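Local coordinates for protein Exo-beta-1,4-mannosidase (Rhizomucor miehei, PDB 4LYP) that probably hydrolyses terminal, non-reducing beta-D-mannose residues from beta-mannosides, as a family 5 glycoside hydrolase built on a TIM barrel, at residues 203-206 and 207-211; 187-190 and 191-195; 244-247 and 248-252; 123-126 and 127-131; 106-109 and 110-113. One frame throughout, in Å; residues are numbered along the deposited sequence. Where two conformers were deposited one is given.

Overall arrangement
Along the chain the order is interaction 5, 4, 2, 1 and 3. Interaction 5 lies in the long loop between strand 95-99 and helix 125-140, and interaction 4 starts that helix; their centres are about 16 Å apart. Interactions 2 and 1 sit on the successive helices 181-193 and 197-213, about 17 Å apart between centres, and interaction 3 opens helix 244-257, between strands 230-234 and 262-264. Helix 197-213 touches three of the others: Phe205 meets Phe191, Lys206 and Ile209 meet Ile250, and His208 probably bonds Tyr123. The helical contacts, joined through helix 197-213, probably form part of the layer outside the TIM barrel, with interaction 5 in a surface loop.

Interaction 1. Residues 203-206 and 207-211; sequences KLFK and DHIYT
Phe205 and Ile209, one helical turn apart, make the apolar half of this contact within helix 197-213. The CD1 methyl of Ile209 sits over the centre of the Phe205 ring, 3.9 Å from its centroid and only 9° off the ring normal, a CH-pi contact made straight down onto the face. Phe205 places CG opposite its backbone N (chi1 178°), while the CG1 branch of Ile209 lies beside its own N, and this pairing carries CD1 across the ring. The electrostatic part is looser and tentative: in the conformer given, one of two deposited for Lys203, NZ stays 4.4 Å from Asp207 OD2, beyond a salt bridge. The backbone bonds are regular: Ile209 N reaches Phe205 O at 2.9 Å, and Tyr210 N reaches Lys206 O at 2.9 Å. Further along, Asp207 O accepts from both Thr211 N and Thr211 OG1, which approach from opposite faces of its carbonyl plane, the hydroxyl at 2.9 Å. His208 faces elsewhere, its ND1 hydrogen-bonded to Tyr123 OH and its NE2 to Ala100 O. Ile250 and Phe253 of helix 244-257 pack on the Phe205-Ile209 side. The buried face is therefore held by dispersion and CH-pi contact, whereas the Thr211 hydroxyl finds its acceptor within the helix, as a second donor on Asp207 O.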
loop_
_atom_site.group_PDB
_atom_site.type_symbol
_atom_site.label_atom_id
_atom_site.label_comp_id
_atom_site.label_asym_id
_atom_site.label_seq_id
_atom_site.Cartn_x
_atom_site.Cartn_y
_atom_site.Cartn_z
ATOM N N LYS A 203 7.155 21.587 -0.185
ATOM C CA LYS A 203 6.489 22.424 -1.174
ATOM C C LYS A 203 6.204 21.612 -2.459
ATOM O O LYS A 203 5.080 21.601 -2.965
ATOM C CB LYS A 203 7.379 23.617 -1.513
ATOM C CG LYS A 203 6.815 24.504 -2.622
ATOM C CD LYS A 203 7.317 24.253 -4.056
ATOM C CE LYS A 203 6.749 25.267 -5.075
ATOM N NZ LYS A 203 6.543 26.579 -4.418
ATOM N N LEU A 204 7.242 20.912 -2.957
ATOM C CA LEU A 204 7.070 20.109 -4.162
ATOM C C LEU A 204 6.066 18.984 -3.937
ATOM O O LEU A 204 5.280 18.653 -4.811
ATOM C CB LEU A 204 8.397 19.474 -4.581
ATOM C CG LEU A 204 9.528 20.478 -4.921
ATOM C CD1 LEU A 204 10.689 19.628 -5.433
ATOM C CD2 LEU A 204 9.097 21.503 -5.946
ATOM N N PHE A 205 6.088 18.384 -2.735
ATOM C CA PHE A 205 5.182 17.282 -2.406
ATOM C C PHE A 205 3.768 17.796 -2.343
ATOM O O PHE A 205 2.858 17.138 -2.911
ATOM C CB PHE A 205 5.666 16.714 -1.087
ATOM C CG PHE A 205 4.848 15.565 -0.494
ATOM C CD1 PHE A 205 4.388 14.496 -1.282
ATOM C CD2 PHE A 205 4.619 15.520 0.877
ATOM C CE1 PHE A 205 3.733 13.422 -0.729
ATOM C CE2 PHE A 205 3.946 14.464 1.457
ATOM C CZ PHE A 205 3.525 13.394 0.664
ATOM N N LYS A 206 3.514 18.951 -1.697
ATOM C CA LYS A 206 2.191 19.559 -1.684
ATOM C C LYS A 206 1.707 19.863 -3.105
ATOM O O LYS A 206 0.494 19.743 -3.355
ATOM C CB LYS A 206 2.191 20.798 -0.783
ATOM C CG LYS A 206 2.286 20.450 0.706
ATOM C CD LYS A 206 2.432 21.749 1.532
ATOM C CE LYS A 206 2.509 21.460 2.997
ATOM N NZ LYS A 206 2.696 22.751 3.720
ATOM N N ASP A 207 2.592 20.313 -3.968
ATOM C CA ASP A 207 2.189 20.545 -5.326
ATOM C C ASP A 207 1.671 19.265 -5.973
ATOM O O ASP A 207 0.674 19.282 -6.731
ATOM C CB ASP A 207 3.361 21.080 -6.185
ATOM C CG ASP A 207 3.802 22.470 -5.806
ATOM O OD1 ASP A 207 3.054 23.218 -5.149
ATOM O OD2 ASP A 207 4.919 22.865 -6.230
ATOM N N HIS A 208 2.342 18.131 -5.725
ATOM C CA HIS A 208 1.833 16.862 -6.246
ATOM C C HIS A 208 0.492 16.486 -5.644
ATOM O O HIS A 208 -0.424 16.044 -6.352
ATOM C CB HIS A 208 2.874 15.750 -6.027
ATOM C CG HIS A 208 2.380 14.434 -6.481
ATOM N ND1 HIS A 208 2.100 14.197 -7.807
ATOM C CD2 HIS A 208 1.984 13.288 -5.755
ATOM C CE1 HIS A 208 1.612 12.950 -7.896
ATOM N NE2 HIS A 208 1.549 12.384 -6.656
ATOM N N ILE A 209 0.353 16.644 -4.286
ATOM C CA ILE A 209 -0.894 16.320 -3.653
ATOM C C ILE A 209 -2.030 17.122 -4.228
ATOM O O ILE A 209 -3.110 16.565 -4.567
ATOM C CB ILE A 209 -0.804 16.533 -2.113
ATOM C CG1 ILE A 209 0.240 15.592 -1.512
ATOM C CG2 ILE A 209 -2.147 16.398 -1.473
ATOM C CD1 ILE A 209 0.547 15.904 -0.051
ATOM N N TYR A 210 -1.825 18.431 -4.449
ATOM C CA TYR A 210 -2.862 19.264 -5.033
ATOM C C TYR A 210 -3.225 18.745 -6.408
ATOM O O TYR A 210 -4.422 18.694 -6.764
ATOM C CB TYR A 210 -2.321 20.723 -5.131
ATOM C CG TYR A 210 -3.325 21.646 -5.798
ATOM C CD1 TYR A 210 -3.391 21.761 -7.195
ATOM C CD2 TYR A 210 -4.265 22.348 -5.048
ATOM C CE1 TYR A 210 -4.363 22.576 -7.794
ATOM C CE2 TYR A 210 -5.223 23.147 -5.634
ATOM C CZ TYR A 210 -5.287 23.204 -6.990
ATOM O OH TYR A 210 -6.250 24.038 -7.522
ATOM N N THR A 211 -2.206 18.370 -7.200
ATOM C CA THR A 211 -2.461 17.980 -8.584
ATOM C C THR A 211 -3.294 16.680 -8.587
ATOM O O THR A 211 -4.239 16.570 -9.374
ATOM C CB THR A 211 -1.145 17.752 -9.296
ATOM O OG1 THR A 211 -0.424 18.978 -9.360
ATOM C CG2 THR A 211 -1.391 17.273 -10.727
#

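Interaction 2. Residues 187-190 and 191-195; sequences FAAR and FYNDS
Tyr192 lays one face of its ring against Ala189, with the Ala189 carbonyl oxygen 3.5 Å above the ring plane and offset toward the rim. Tyr192 CE1 also comes 3.8 Å from Ala189 CB. A chi1 of 45° wedges Tyr192 CG between its own backbone N and carbonyl carbon, turning the ring back over the preceding turn, and the phenol OH goes on to Gln240 O. Asn193 ND2 comes beside it, 3.9 Å from Ala189 CB, the same methyl. Phe191 instead turns toward helix 158-167, where its ring stacks with Phe159 and meets Tyr162 edge-to-face. Arg190 folds backward: bent at chi3 (-67°), it sends NE to Phe187 O at 3.2 Å, nearly straight at 170° and in the planes of both groups, while NH2 stands 3.0 Å above the Phe187 ring plane, offset toward the rim. The main chain is disturbed here. Ala189 O takes both Tyr192 N, from well above its carbonyl plane, and Asn193 N, in that plane at 2.9 Å. Phe191 N closes a shorter turn on Ala188 O, and Asp194, first residue past the helix, caps Glu196 N and Ile197 N with OD2. Two donors on one carbonyl and an arginine returning to Phe187 O satisfy backbone acceptors where the end of helix 181-193 kinks, and the Asp194 carboxylate probably gains stability from the start of helix 197-213.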
loop_
_atom_site.group_PDB
_atom_site.type_symbol
_atom_site.label_atom_id
_atom_site.label_comp_id
_atom_site.label_asym_id
_atom_site.label_seq_id
_atom_site.Cartn_x
_atom_site.Cartn_y
_atom_site.Cartn_z
ATOM N N PHE A 187 19.467 9.695 4.509
ATOM C CA PHE A 187 19.464 10.531 3.308
ATOM C C PHE A 187 18.003 10.970 3.044
ATOM O O PHE A 187 17.726 12.173 2.892
ATOM C CB PHE A 187 19.993 9.763 2.109
ATOM C CG PHE A 187 19.991 10.551 0.845
ATOM C CD1 PHE A 187 18.860 10.521 0.024
ATOM C CD2 PHE A 187 21.164 11.180 0.391
ATOM C CE1 PHE A 187 18.803 11.264 -1.188
ATOM C CE2 PHE A 187 21.165 11.800 -0.854
ATOM C CZ PHE A 187 19.972 11.895 -1.635
ATOM N N ALA A 188 17.069 10.021 2.966
ATOM C CA ALA A 188 15.718 10.301 2.591
ATOM C C ALA A 188 14.944 11.034 3.701
ATOM O O ALA A 188 14.044 11.852 3.401
ATOM C CB ALA A 188 15.004 9.040 2.215
ATOM N N ALA A 189 15.265 10.775 4.968
ATOM C CA ALA A 189 14.554 11.418 6.066
ATOM C C ALA A 189 14.835 12.909 6.150
ATOM O O ALA A 189 14.132 13.616 6.853
ATOM C CB ALA A 189 14.850 10.721 7.389
ATOM N N ARG A 190 15.875 13.400 5.454
ATOM C CA ARG A 190 16.079 14.846 5.321
ATOM C C ARG A 190 14.848 15.523 4.786
ATOM O O ARG A 190 14.611 16.713 5.072
ATOM C CB ARG A 190 17.278 15.152 4.455
ATOM C CG ARG A 190 18.596 14.706 5.106
ATOM C CD ARG A 190 19.811 15.211 4.382
ATOM N NE ARG A 190 19.858 14.590 3.110
ATOM C CZ ARG A 190 20.739 14.917 2.120
ATOM N NH1 ARG A 190 21.525 15.978 2.274
ATOM N NH2 ARG A 190 20.784 14.266 0.946
ATOM N N PHE A 191 14.017 14.806 4.039
ATOM C CA PHE A 191 12.731 15.299 3.545
ATOM C C PHE A 191 11.893 15.972 4.615
ATOM O O PHE A 191 11.238 16.999 4.332
ATOM C CB PHE A 191 11.981 14.114 2.938
ATOM C CG PHE A 191 10.652 14.470 2.273
ATOM C CD1 PHE A 191 9.479 14.571 3.036
ATOM C CD2 PHE A 191 10.594 14.655 0.907
ATOM C CE1 PHE A 191 8.233 14.918 2.419
ATOM C CE2 PHE A 191 9.374 14.966 0.309
ATOM C CZ PHE A 191 8.211 15.062 1.046
ATOM N N TYR A 192 11.866 15.422 5.847
ATOM C CA TYR A 192 11.105 16.030 6.931
ATOM C C TYR A 192 11.977 16.458 8.122
ATOM O O TYR A 192 11.515 17.197 8.943
ATOM C CB TYR A 192 9.948 15.138 7.363
ATOM C CG TYR A 192 10.289 13.644 7.520
ATOM C CD1 TYR A 192 11.091 13.179 8.491
ATOM C CD2 TYR A 192 9.784 12.716 6.580
ATOM C CE1 TYR A 192 11.392 11.817 8.633
ATOM C CE2 TYR A 192 10.076 11.369 6.691
ATOM C CZ TYR A 192 10.882 10.914 7.700
ATOM O OH TYR A 192 11.160 9.565 7.771
ATOM N N ASN A 193 13.236 16.028 8.203
ATOM C CA ASN A 193 14.068 16.338 9.394
ATOM C C ASN A 193 15.077 17.474 9.167
ATOM O O ASN A 193 15.625 18.023 10.129
ATOM C CB ASN A 193 14.874 15.084 9.821
ATOM C CG ASN A 193 14.016 14.083 10.559
ATOM O OD1 ASN A 193 12.945 14.434 11.063
ATOM N ND2 ASN A 193 14.503 12.840 10.591
ATOM N N ASP A 194 15.378 17.844 7.929
ATOM C CA ASP A 194 16.440 18.826 7.683
ATOM C C ASP A 194 15.784 20.205 7.558
ATOM O O ASP A 194 14.882 20.410 6.733
ATOM C CB ASP A 194 17.213 18.464 6.446
ATOM C CG ASP A 194 18.299 19.469 6.174
ATOM O OD1 ASP A 194 19.494 19.113 6.448
ATOM O OD2 ASP A 194 18.091 20.571 5.706
ATOM N N SER A 195 16.220 21.159 8.360
ATOM C CA SER A 195 15.536 22.470 8.452
ATOM C C SER A 195 15.552 23.257 7.120
ATOM O O SER A 195 14.701 24.115 6.945
ATOM C CB SER A 195 16.296 23.358 9.549
ATOM O OG SER A 195 17.735 23.494 9.183
#

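Interaction 3. Residues 244-247 and 248-252; sequences ASWF and EEIST
A chi1 of 176° swings the Trp246 side chain away from its own N, presenting an indole face to Ile250, one turn further on. Ile250 answers with CG1 opposite its carbonyl carbon (chi1 -54°), and this methylene, more than the terminal methyl, makes the contact. CG1 stands 3.7 Å from the centroid of the five-membered ring, 21° off the normal, a CH-pi contact shifted toward the NE1 side, where CG1 to NE1 is 3.4 Å. NE1 itself bonds Asn202 OD1, which would hold the indole in its rotation. Trp246 CE3 in turn lies 4.0 Å above the centre of the Phe247 ring. Between the backbones, Ile250 N meets Trp246 O at 2.9 Å, almost straight. Phe247 O is gripped twice by Ser251: OG at 2.7 Å and N at 3.0 Å come from opposite faces of its carbonyl plane. Thr252 repeats the pattern on Glu248 O, its OG1 also joined to Asn284. The helix links strands 230-234 and 262-264 in a beta-alpha-beta unit, and Ile250 packs on helix 197-213. The buried serine hydroxyl thus spends its proton within its own helix, and the indole N-H has an acceptor in Asn202 OD1 while its face meets the Ile250 methylene.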
loop_
_atom_site.group_PDB
_atom_site.type_symbol
_atom_site.label_atom_id
_atom_site.label_comp_id
_atom_site.label_asym_id
_atom_site.label_seq_id
_atom_site.Cartn_x
_atom_site.Cartn_y
_atom_site.Cartn_z
ATOM N N ALA A 244 6.022 14.412 14.758
ATOM C CA ALA A 244 4.592 14.649 14.929
ATOM C C ALA A 244 4.140 15.894 14.155
ATOM O O ALA A 244 3.057 15.951 13.558
ATOM C CB ALA A 244 4.209 14.790 16.410
ATOM N N SER A 245 4.961 16.953 14.208
ATOM C CA SER A 245 4.554 18.218 13.554
ATOM C C SER A 245 4.391 18.048 12.046
ATOM O O SER A 245 3.574 18.720 11.430
ATOM C CB SER A 245 5.626 19.288 13.830
ATOM O OG SER A 245 6.940 18.834 13.418
ATOM N N TRP A 246 5.176 17.137 11.433
ATOM C CA TRP A 246 5.046 16.902 9.983
ATOM C C TRP A 246 3.737 16.159 9.699
ATOM O O TRP A 246 2.999 16.541 8.787
ATOM C CB TRP A 246 6.255 16.163 9.477
ATOM C CG TRP A 246 6.210 15.784 8.042
ATOM C CD1 TRP A 246 6.500 16.585 6.987
ATOM C CD2 TRP A 246 5.846 14.468 7.489
ATOM N NE1 TRP A 246 6.368 15.887 5.792
ATOM C CE2 TRP A 246 5.982 14.588 6.058
ATOM C CE3 TRP A 246 5.427 13.256 8.048
ATOM C CZ2 TRP A 246 5.731 13.530 5.206
ATOM C CZ3 TRP A 246 5.242 12.171 7.174
ATOM C CH2 TRP A 246 5.351 12.328 5.767
ATOM N N PHE A 247 3.415 15.132 10.505
ATOM C CA PHE A 247 2.142 14.486 10.346
ATOM C C PHE A 247 1.021 15.473 10.517
ATOM O O PHE A 247 0.023 15.414 9.751
ATOM C CB PHE A 247 1.965 13.352 11.346
ATOM C CG PHE A 247 2.780 12.138 11.022
ATOM C CD1 PHE A 247 2.408 11.254 9.971
ATOM C CD2 PHE A 247 3.963 11.829 11.752
ATOM C CE1 PHE A 247 3.146 10.135 9.687
ATOM C CE2 PHE A 247 4.694 10.678 11.437
ATOM C CZ PHE A 247 4.276 9.831 10.410
ATOM N N GLU A 248 1.083 16.354 11.515
ATOM C CA GLU A 248 -0.008 17.321 11.729
ATOM C C GLU A 248 -0.173 18.216 10.511
ATOM O O GLU A 248 -1.258 18.460 9.979
ATOM C CB GLU A 248 0.315 18.174 12.979
ATOM C CG GLU A 248 -0.732 19.236 13.277
ATOM C CD GLU A 248 -1.973 18.549 13.672
ATOM O OE1 GLU A 248 -1.962 17.582 14.473
ATOM O OE2 GLU A 248 -2.986 19.023 13.210
ATOM N N GLU A 249 0.955 18.721 10.002
ATOM C CA GLU A 249 0.861 19.682 8.920
ATOM C C GLU A 249 0.378 19.038 7.623
ATOM O O GLU A 249 -0.442 19.622 6.917
ATOM C CB GLU A 249 2.259 20.311 8.763
ATOM C CG GLU A 249 2.243 21.682 8.138
ATOM C CD GLU A 249 2.920 21.497 6.875
ATOM O OE1 GLU A 249 4.065 21.991 6.599
ATOM O OE2 GLU A 249 2.296 20.736 6.178
ATOM N N ILE A 250 0.953 17.888 7.250
ATOM C CA ILE A 250 0.580 17.318 5.962
ATOM C C ILE A 250 -0.827 16.785 6.012
ATOM O O ILE A 250 -1.584 16.905 5.046
ATOM C CB ILE A 250 1.598 16.273 5.448
ATOM C CG1 ILE A 250 3.047 16.705 5.361
ATOM C CG2 ILE A 250 1.166 15.814 4.022
ATOM C CD1 ILE A 250 3.231 17.897 4.412
ATOM N N SER A 251 -1.216 16.140 7.144
ATOM C CA SER A 251 -2.594 15.615 7.196
ATOM C C SER A 251 -3.624 16.753 7.061
ATOM O O SER A 251 -4.639 16.592 6.437
ATOM C CB SER A 251 -2.813 14.815 8.465
ATOM O OG SER A 251 -2.708 15.640 9.657
ATOM N N THR A 252 -3.323 17.908 7.674
ATOM C CA THR A 252 -4.261 19.032 7.640
ATOM C C THR A 252 -4.312 19.593 6.219
ATOM O O THR A 252 -5.385 19.927 5.716
ATOM C CB THR A 252 -3.786 20.111 8.645
ATOM O OG1 THR A 252 -3.938 19.561 9.917
ATOM C CG2 THR A 252 -4.636 21.428 8.548
#

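Interaction 4. Residues 123-126 and 127-131; sequences YNEG and VFVGL
Tyr123 and Phe128 make the close-packed side of this helix start. Tyr123 CD1 comes 3.7 Å from Phe128 CD2, and Phe128 CE2 rests over one face of the tyrosine, but the planes stand 44° apart with centroids 5.3 Å from each other. Thr211 of helix 197-213 packs against both rings, and His208 is the phenol's outside partner. Asn124 also fits closely: its side chain crosses that of Val127 at about a right angle, Asn124 CG 3.7 Å from Val127 CG2. The first torsion of Asn124 (chi1 -174°) carries the amide forward over the first turn, where OD1 accepts from Val127 N at 3.3 Å, though from above its carbonyl plane. Asn124 O accepts from Phe128 N at 3.0 Å. The outer side is sparser. Exposed Glu125 bends at chi2 and lays its carboxylate beside Val129, OE1 3.3 Å from CG2, a van der Waals touch of a carboxylate oxygen on a methyl. Its charge is answered by Arg215, which salt-bridges OE2 and also makes a cation-pi contact with Phe128. Gly126 O accepts from Gly130 N. Asn124 is a classic N-cap, its side chain and carbonyl closing the first turn of helix 125-140 on the outside of the TIM barrel.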
loop_
_atom_site.group_PDB
_atom_site.type_symbol
_atom_site.label_atom_id
_atom_site.label_comp_id
_atom_site.label_asym_id
_atom_site.label_seq_id
_atom_site.Cartn_x
_atom_site.Cartn_y
_atom_site.Cartn_z
ATOM N N TYR A 123 4.269 16.160 -15.597
ATOM C CA TYR A 123 3.643 14.862 -15.506
ATOM C C TYR A 123 3.705 14.113 -16.844
ATOM O O TYR A 123 3.651 14.711 -17.938
ATOM C CB TYR A 123 2.178 14.961 -15.057
ATOM C CG TYR A 123 2.102 15.304 -13.596
ATOM C CD1 TYR A 123 2.044 14.291 -12.628
ATOM C CD2 TYR A 123 2.134 16.650 -13.138
ATOM C CE1 TYR A 123 2.042 14.612 -11.304
ATOM C CE2 TYR A 123 2.137 16.980 -11.802
ATOM C CZ TYR A 123 2.083 15.946 -10.866
ATOM O OH TYR A 123 2.057 16.227 -9.547
ATOM N N ASN A 124 3.791 12.787 -16.750
ATOM C CA ASN A 124 3.621 11.905 -17.905
ATOM C C ASN A 124 2.130 11.607 -17.980
ATOM O O ASN A 124 1.589 10.836 -17.184
ATOM C CB ASN A 124 4.440 10.617 -17.682
ATOM C CG ASN A 124 4.426 9.731 -18.858
ATOM O OD1 ASN A 124 3.359 9.583 -19.518
ATOM N ND2 ASN A 124 5.553 9.060 -19.156
ATOM N N GLU A 125 1.436 12.267 -18.890
ATOM C CA GLU A 125 -0.009 12.170 -18.992
ATOM C C GLU A 125 -0.421 10.756 -19.281
ATOM O O GLU A 125 -1.481 10.318 -18.847
ATOM C CB GLU A 125 -0.525 13.143 -20.037
ATOM C CG GLU A 125 -2.012 13.055 -20.262
ATOM C CD GLU A 125 -2.912 13.427 -19.029
ATOM O OE1 GLU A 125 -4.155 13.240 -19.170
ATOM O OE2 GLU A 125 -2.428 13.889 -17.995
ATOM N N GLY A 126 0.358 9.983 -20.061
ATOM C CA GLY A 126 0.008 8.582 -20.319
ATOM C C GLY A 126 -0.102 7.844 -18.969
ATOM O O GLY A 126 -1.021 6.981 -18.752
ATOM N N VAL A 127 0.815 8.065 -18.073
ATOM C CA VAL A 127 0.800 7.343 -16.810
ATOM C C VAL A 127 -0.384 7.887 -15.934
ATOM O O VAL A 127 -1.092 7.107 -15.330
ATOM C CB VAL A 127 2.162 7.491 -16.058
ATOM C CG1 VAL A 127 2.092 6.855 -14.676
ATOM C CG2 VAL A 127 3.263 6.874 -16.898
ATOM N N PHE A 128 -0.611 9.181 -15.918
ATOM C CA PHE A 128 -1.732 9.722 -15.187
ATOM C C PHE A 128 -3.051 9.157 -15.641
ATOM O O PHE A 128 -3.937 8.842 -14.834
ATOM C CB PHE A 128 -1.684 11.258 -15.255
ATOM C CG PHE A 128 -2.064 11.979 -13.980
ATOM C CD1 PHE A 128 -3.055 11.519 -13.093
ATOM C CD2 PHE A 128 -1.328 13.169 -13.636
ATOM C CE1 PHE A 128 -3.326 12.230 -11.915
ATOM C CE2 PHE A 128 -1.684 13.915 -12.513
ATOM C CZ PHE A 128 -2.621 13.438 -11.625
ATOM N N VAL A 129 -3.202 9.017 -16.967
ATOM C CA VAL A 129 -4.444 8.416 -17.484
ATOM C C VAL A 129 -4.588 6.980 -16.971
ATOM O O VAL A 129 -5.717 6.505 -16.795
ATOM C CB VAL A 129 -4.450 8.573 -19.032
ATOM C CG1 VAL A 129 -5.507 7.637 -19.656
ATOM C CG2 VAL A 129 -4.691 9.992 -19.453
ATOM N N GLY A 130 -3.474 6.268 -16.747
ATOM C CA GLY A 130 -3.597 4.937 -16.167
ATOM C C GLY A 130 -4.270 4.975 -14.809
ATOM O O GLY A 130 -5.026 4.072 -14.454
ATOM N N LEU A 131 -3.941 5.992 -13.999
ATOM C CA LEU A 131 -4.617 6.128 -12.692
ATOM C C LEU A 131 -6.113 6.432 -12.886
ATOM O O LEU A 131 -6.975 5.873 -12.161
ATOM C CB LEU A 131 -3.908 7.243 -11.865
ATOM C CG LEU A 131 -4.403 7.444 -10.425
ATOM C CD1 LEU A 131 -4.342 6.167 -9.592
ATOM C CD2 LEU A 131 -3.559 8.517 -9.804
#

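Interaction 5. Residues 106-109 and 110-113; sequences DDQP and YRMR
Gln108 O is gripped by two waters, each donating at 2.8 Å; one of them accepts from Arg111 N, the other from Arg113 NE, and both tie the two arms of this hairpin-like loop together. Arg113 NE also bonds Asp106 O directly at 2.8 Å, bent at 137° and with the oxygen 25° out of the guanidinium plane. A further water donates to Asp106 OD1 and to Met112 O; OD1 also hydrogen-bonds Ser115 OG. Gln108 and Arg111 run side by side in the same direction, Gln108 CB lying over one guanidinium face, 3.4 Å from Arg111 NE. A fourth water sits at that guanidinium's edge, accepting from NE and donating to Pro109 O. At the tip, Pro109 CB rides over the Tyr110 ring 3.7 Å from its centroid, a CH-pi contact. Gln108 OE1 is hydrogen-bonded to Tyr174 OH, and Arg111 NH2 reaches Glu103 O. The loop belongs to the connection from strand 95-99 to helix 125-140, and Arg111 NH1 joins it to Gln161 of helix 158-167.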
loop_
_atom_site.group_PDB
_atom_site.type_symbol
_atom_site.label_atom_id
_atom_site.label_comp_id
_atom_site.label_asym_id
_atom_site.label_seq_id
_atom_site.Cartn_x
_atom_site.Cartn_y
_atom_site.Cartn_z
ATOM N N ASP A 106 13.737 9.157 -15.255
ATOM C CA ASP A 106 13.435 7.812 -15.718
ATOM C C ASP A 106 14.667 7.003 -16.099
ATOM O O ASP A 106 14.554 5.938 -16.711
ATOM C CB ASP A 106 12.477 7.890 -16.935
ATOM C CG ASP A 106 11.052 8.394 -16.514
ATOM O OD1 ASP A 106 10.579 7.842 -15.481
ATOM O OD2 ASP A 106 10.490 9.236 -17.179
ATOM N N ASP A 107 15.870 7.459 -15.692
ATOM C CA ASP A 107 17.106 6.722 -15.874
ATOM C C ASP A 107 17.578 6.117 -14.557
ATOM O O ASP A 107 18.792 5.773 -14.435
ATOM C CB ASP A 107 18.196 7.650 -16.482
ATOM C CG ASP A 107 18.605 8.739 -15.553
ATOM O OD1 ASP A 107 17.946 9.040 -14.533
ATOM O OD2 ASP A 107 19.625 9.445 -15.858
ATOM N N GLN A 108 16.720 5.994 -13.554
ATOM C CA GLN A 108 17.145 5.510 -12.234
ATOM C C GLN A 108 16.802 4.024 -12.077
ATOM O O GLN A 108 15.746 3.559 -12.466
ATOM C CB GLN A 108 16.480 6.282 -11.124
ATOM C CG GLN A 108 16.894 7.797 -11.149
ATOM C CD GLN A 108 18.380 7.936 -10.884
ATOM O OE1 GLN A 108 18.863 7.521 -9.819
ATOM N NE2 GLN A 108 19.099 8.508 -11.841
ATOM N N PRO A 109 17.701 3.263 -11.459
ATOM C CA PRO A 109 17.406 1.852 -11.125
ATOM C C PRO A 109 16.419 1.786 -9.996
ATOM O O PRO A 109 16.179 2.743 -9.239
ATOM C CB PRO A 109 18.787 1.330 -10.715
ATOM C CG PRO A 109 19.475 2.557 -10.076
ATOM C CD PRO A 109 19.014 3.712 -10.919
ATOM N N TYR A 110 15.832 0.607 -9.813
ATOM C CA TYR A 110 15.061 0.225 -8.632
ATOM C C TYR A 110 13.707 0.916 -8.545
ATOM O O TYR A 110 13.100 0.898 -7.447
ATOM C CB TYR A 110 15.839 0.415 -7.309
ATOM C CG TYR A 110 17.261 -0.092 -7.368
ATOM C CD1 TYR A 110 17.561 -1.401 -7.745
ATOM C CD2 TYR A 110 18.294 0.799 -7.156
ATOM C CE1 TYR A 110 18.894 -1.827 -7.879
ATOM C CE2 TYR A 110 19.644 0.413 -7.250
ATOM C CZ TYR A 110 19.925 -0.858 -7.638
ATOM O OH TYR A 110 21.229 -1.273 -7.790
ATOM N N ARG A 111 13.158 1.500 -9.619
ATOM C CA ARG A 111 11.917 2.228 -9.493
ATOM C C ARG A 111 11.000 2.032 -10.692
ATOM O O ARG A 111 11.384 1.683 -11.834
ATOM C CB ARG A 111 12.089 3.747 -9.252
ATOM C CG ARG A 111 12.775 4.507 -10.426
ATOM C CD ARG A 111 12.826 5.993 -10.185
ATOM N NE ARG A 111 13.733 6.314 -9.114
ATOM C CZ ARG A 111 14.097 7.580 -8.797
ATOM N NH1 ARG A 111 15.037 7.775 -7.911
ATOM N NH2 ARG A 111 13.433 8.582 -9.371
ATOM N N MET A 112 9.721 2.337 -10.476
ATOM C CA MET A 112 8.699 2.278 -11.496
ATOM C C MET A 112 9.053 3.158 -12.661
ATOM O O MET A 112 9.440 4.317 -12.495
ATOM C CB MET A 112 7.413 2.823 -10.886
ATOM C CG MET A 112 6.868 1.910 -9.742
ATOM S SD MET A 112 5.849 2.773 -8.485
ATOM C CE MET A 112 4.367 3.226 -9.382
ATOM N N ARG A 113 8.885 2.634 -13.865
ATOM C CA ARG A 113 9.188 3.362 -15.081
ATOM C C ARG A 113 8.097 3.040 -16.119
ATOM O O ARG A 113 7.729 1.869 -16.272
ATOM C CB ARG A 113 10.576 2.935 -15.656
ATOM C CG ARG A 113 11.066 3.835 -16.787
ATOM C CD ARG A 113 12.326 3.332 -17.445
ATOM N NE ARG A 113 13.461 3.332 -16.547
ATOM C CZ ARG A 113 14.270 2.346 -16.178
ATOM N NH1 ARG A 113 14.036 1.122 -16.607
ATOM N NH2 ARG A 113 15.353 2.613 -15.396
HETATM O O HOH W 1 11.339 6.110 -13.438
HETATM O O HOH W 2 14.014 1.301 -12.513
HETATM O O HOH W 3 13.921 5.087 -13.862
HETATM O O HOH W 4 14.977 4.500 -7.399
#